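Local coordinates for phosphoglycolate phosphatase (Lactobacillus plantarum, PDB 2HDO), which probably hydrolyses the phosphate ester of 2-phosphoglycolate as a phosphatase of the haloacid dehalogenase (HAD) superfamily, at residues P139-L144 / A171-V176. Residues are numbered along the deposited sequence; the frame is centred on the assembly and turned at random.
Sequences PDPLPL and AQAANV
P141, at the turn leading into helix 142-150, lies against A173 and A174 in the last turn of helix 165-174, and the two backbones come closest at P141 and A174, with their CA atoms 5.0 Å apart. Segment 139-144 enters through a cis peptide bond before P139. D140 then caps the turn: L142 N donates to D140 OD1 at 2.9 Å in a nearly straight bond (163°), met on the anti side of the carboxylate. Segment 171-176 instead closes its helix with a Schellman motif, in which N175 adopts positive phi and the N-H groups of N175 and V176 return to the carbonyls of Q172 and A171.

No hydrogen bond joins the segments. The pyrrolidine ring of P141 lies along the small helix face left by two alanines: CB, CG and CD all meet the A173 methyl, CD at 3.8 Å from A173 CB, while P141 CB is 3.6 Å from A174 N and also touches the A174 methyl. One turn deeper, L144 has CG anti to the backbone N (chi1 180°), which points the branch at the other segment, and chi2 near 48° turns CD2 into it. That single methyl is 3.9 Å from A171 CA, 4.0 Å from A174 CB and 3.9 Å from V176 CB; both valine methyls also touch it, so leucine and valine meet tip to tip. F160 of strand 158-162 packs against both L144 and A171, while V176 reaches A158 and L148.

The side chains that meet are all apolar, and the contact joins two neighbouring helices of the Rossmann-like HAD core, the start of one against the end of the other. Its burial is graded, from exposed A173 to L144 and V176 in the interior; cohesion probably rests on close fit and exclusion of water, while the polar capping bonds stay within each segment.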
ATOM      1  N   PRO A 139      -8.603   0.699   7.177  1.00 17.02           N
ATOM      2  CA  PRO A 139      -9.549  -0.023   6.347  1.00 16.21           C
ATOM      3  C   PRO A 139     -10.909   0.608   6.164  1.00 15.52           C
ATOM      4  O   PRO A 139     -11.802  -0.025   5.624  1.00 16.50           O
ATOM      5  CB  PRO A 139      -9.678  -1.370   7.063  1.00 16.56           C
ATOM      6  CG  PRO A 139      -9.508  -1.019   8.502  1.00 17.00           C
ATOM      7  CD  PRO A 139      -8.522   0.117   8.528  1.00 15.98           C
ATOM      8  N   ASP A 140     -11.066   1.867   6.542  1.00 14.22           N
ATOM      9  CA  ASP A 140     -12.284   2.578   6.131  1.00 15.73           C
ATOM     10  C   ASP A 140     -12.326   2.616   4.577  1.00 15.37           C
ATOM     11  O   ASP A 140     -11.256   2.748   3.927  1.00 15.66           O
ATOM     12  CB  ASP A 140     -12.313   3.999   6.685  1.00 18.87           C
ATOM     13  CG  ASP A 140     -13.665   4.655   6.536  1.00 20.61           C
ATOM     14  OD1 ASP A 140     -14.031   5.163   5.448  1.00 20.45           O
ATOM     15  OD2 ASP A 140     -14.416   4.619   7.533  1.00 21.89           O
ATOM     16  N   PRO A 141     -13.516   2.442   3.981  1.00 15.33           N
ATOM     17  CA  PRO A 141     -13.599   2.438   2.514  1.00 14.75           C
ATOM     18  C   PRO A 141     -13.428   3.797   1.817  1.00 16.46           C
ATOM     19  O   PRO A 141     -13.185   3.838   0.611  1.00 15.42           O
ATOM     20  CB  PRO A 141     -14.998   1.891   2.250  1.00 17.71           C
ATOM     21  CG  PRO A 141     -15.785   2.248   3.490  1.00 15.89           C
ATOM     22  CD  PRO A 141     -14.820   2.120   4.605  1.00 15.07           C
ATOM     23  N   LEU A 142     -13.547   4.896   2.553  1.00 14.52           N
ATOM     24  CA  LEU A 142     -13.565   6.236   1.959  1.00 14.91           C
ATOM     25  C   LEU A 142     -12.371   6.522   1.022  1.00 15.31           C
ATOM     26  O   LEU A 142     -12.582   7.056  -0.061  1.00 15.95           O
ATOM     27  CB  LEU A 142     -13.594   7.286   3.044  1.00 15.95           C
ATOM     28  CG  LEU A 142     -13.697   8.726   2.526  1.00 17.18           C
ATOM     29  CD1 LEU A 142     -14.940   8.837   1.698  1.00 15.42           C
ATOM     30  CD2 LEU A 142     -13.670   9.704   3.681  1.00 15.72           C
ATOM     31  N   PRO A 143     -11.126   6.182   1.430  1.00 15.53           N
ATOM     32  CA  PRO A 143     -10.042   6.498   0.492  1.00 15.91           C
ATOM     33  C   PRO A 143     -10.181   5.770  -0.877  1.00 15.57           C
ATOM     34  O   PRO A 143      -9.911   6.370  -1.911  1.00 15.07           O
ATOM     35  CB  PRO A 143      -8.786   6.022   1.235  1.00 16.50           C
ATOM     36  CG  PRO A 143      -9.197   5.902   2.699  1.00 19.05           C
ATOM     37  CD  PRO A 143     -10.629   5.550   2.674  1.00 15.82           C
ATOM     38  N   LEU A 144     -10.583   4.494  -0.872  1.00 15.10           N
ATOM     39  CA  LEU A 144     -10.802   3.762  -2.122  1.00 11.99           C
ATOM     40  C   LEU A 144     -11.975   4.319  -2.935  1.00 12.07           C
ATOM     41  O   LEU A 144     -11.879   4.506  -4.141  1.00 13.75           O
ATOM     42  CB  LEU A 144     -10.997   2.271  -1.835  1.00 13.46           C
ATOM     43  CG  LEU A 144     -11.249   1.347  -3.003  1.00 12.38           C
ATOM     44  CD1 LEU A 144     -10.246   1.595  -4.118  1.00 14.63           C
ATOM     45  CD2 LEU A 144     -11.217  -0.105  -2.556  1.00 15.32           C
ATOM     46  N   ALA A 171     -11.471  -2.886   0.675  1.00 13.08           N
ATOM     47  CA  ALA A 171     -12.156  -3.304  -0.548  1.00 13.95           C
ATOM     48  C   ALA A 171     -13.557  -3.894  -0.268  1.00 12.60           C
ATOM     49  O   ALA A 171     -14.562  -3.568  -0.927  1.00 15.31           O
ATOM     50  CB  ALA A 171     -11.277  -4.310  -1.290  1.00 12.20           C
ATOM     51  N   GLN A 172     -13.599  -4.784   0.726  1.00 14.34           N
ATOM     52  CA  GLN A 172     -14.878  -5.413   1.124  1.00 15.12           C
ATOM     53  C   GLN A 172     -15.874  -4.339   1.516  1.00 14.46           C
ATOM     54  O   GLN A 172     -17.024  -4.363   1.073  1.00 15.13           O
ATOM     55  CB  GLN A 172     -14.681  -6.375   2.300  1.00 14.69           C
ATOM     56  CG  GLN A 172     -14.025  -7.704   1.943  1.00 29.11           C
ATOM     57  N   ALA A 173     -15.423  -3.384   2.329  1.00 13.42           N
ATOM     58  CA  ALA A 173     -16.278  -2.328   2.819  1.00 13.21           C
ATOM     59  C   ALA A 173     -16.788  -1.441   1.661  1.00 15.00           C
ATOM     60  O   ALA A 173     -17.904  -0.952   1.658  1.00 16.07           O
ATOM     61  CB  ALA A 173     -15.566  -1.505   3.870  1.00 13.95           C
ATOM     62  N   ALA A 174     -15.920  -1.259   0.670  1.00 13.07           N
ATOM     63  CA  ALA A 174     -16.236  -0.476  -0.516  1.00 14.36           C
ATOM     64  C   ALA A 174     -17.053  -1.212  -1.580  1.00 14.68           C
ATOM     65  O   ALA A 174     -17.486  -0.579  -2.564  1.00 14.00           O
ATOM     66  CB  ALA A 174     -14.953   0.009  -1.118  1.00 13.64           C
ATOM     67  N   ASN A 175     -17.277  -2.527  -1.409  1.00 13.09           N
ATOM     68  CA  ASN A 175     -17.899  -3.366  -2.447  1.00 13.22           C
ATOM     69  C   ASN A 175     -17.074  -3.368  -3.760  1.00 14.97           C
ATOM     70  O   ASN A 175     -17.605  -3.289  -4.875  1.00 16.04           O
ATOM     71  CB  ASN A 175     -19.363  -2.975  -2.698  1.00 14.10           C
ATOM     72  CG  ASN A 175     -20.270  -3.311  -1.528  1.00 22.15           C
ATOM     73  OD1 ASN A 175     -20.078  -4.326  -0.864  1.00 22.89           O
ATOM     74  ND2 ASN A 175     -21.244  -2.456  -1.258  1.00 29.30           N
ATOM     75  N   VAL A 176     -15.765  -3.437  -3.570  1.00 10.95           N
ATOM     76  CA  VAL A 176     -14.789  -3.485  -4.665  1.00 10.98           C
ATOM     77  C   VAL A 176     -14.052  -4.827  -4.566  1.00 10.67           C
ATOM     78  O   VAL A 176     -13.604  -5.210  -3.497  1.00 14.43           O
ATOM     79  CB  VAL A 176     -13.787  -2.325  -4.552  1.00 12.91           C
ATOM     80  CG1 VAL A 176     -12.647  -2.447  -5.578  1.00 12.62           C
ATOM     81  CG2 VAL A 176     -14.470  -0.982  -4.695  1.00 13.61           C
TER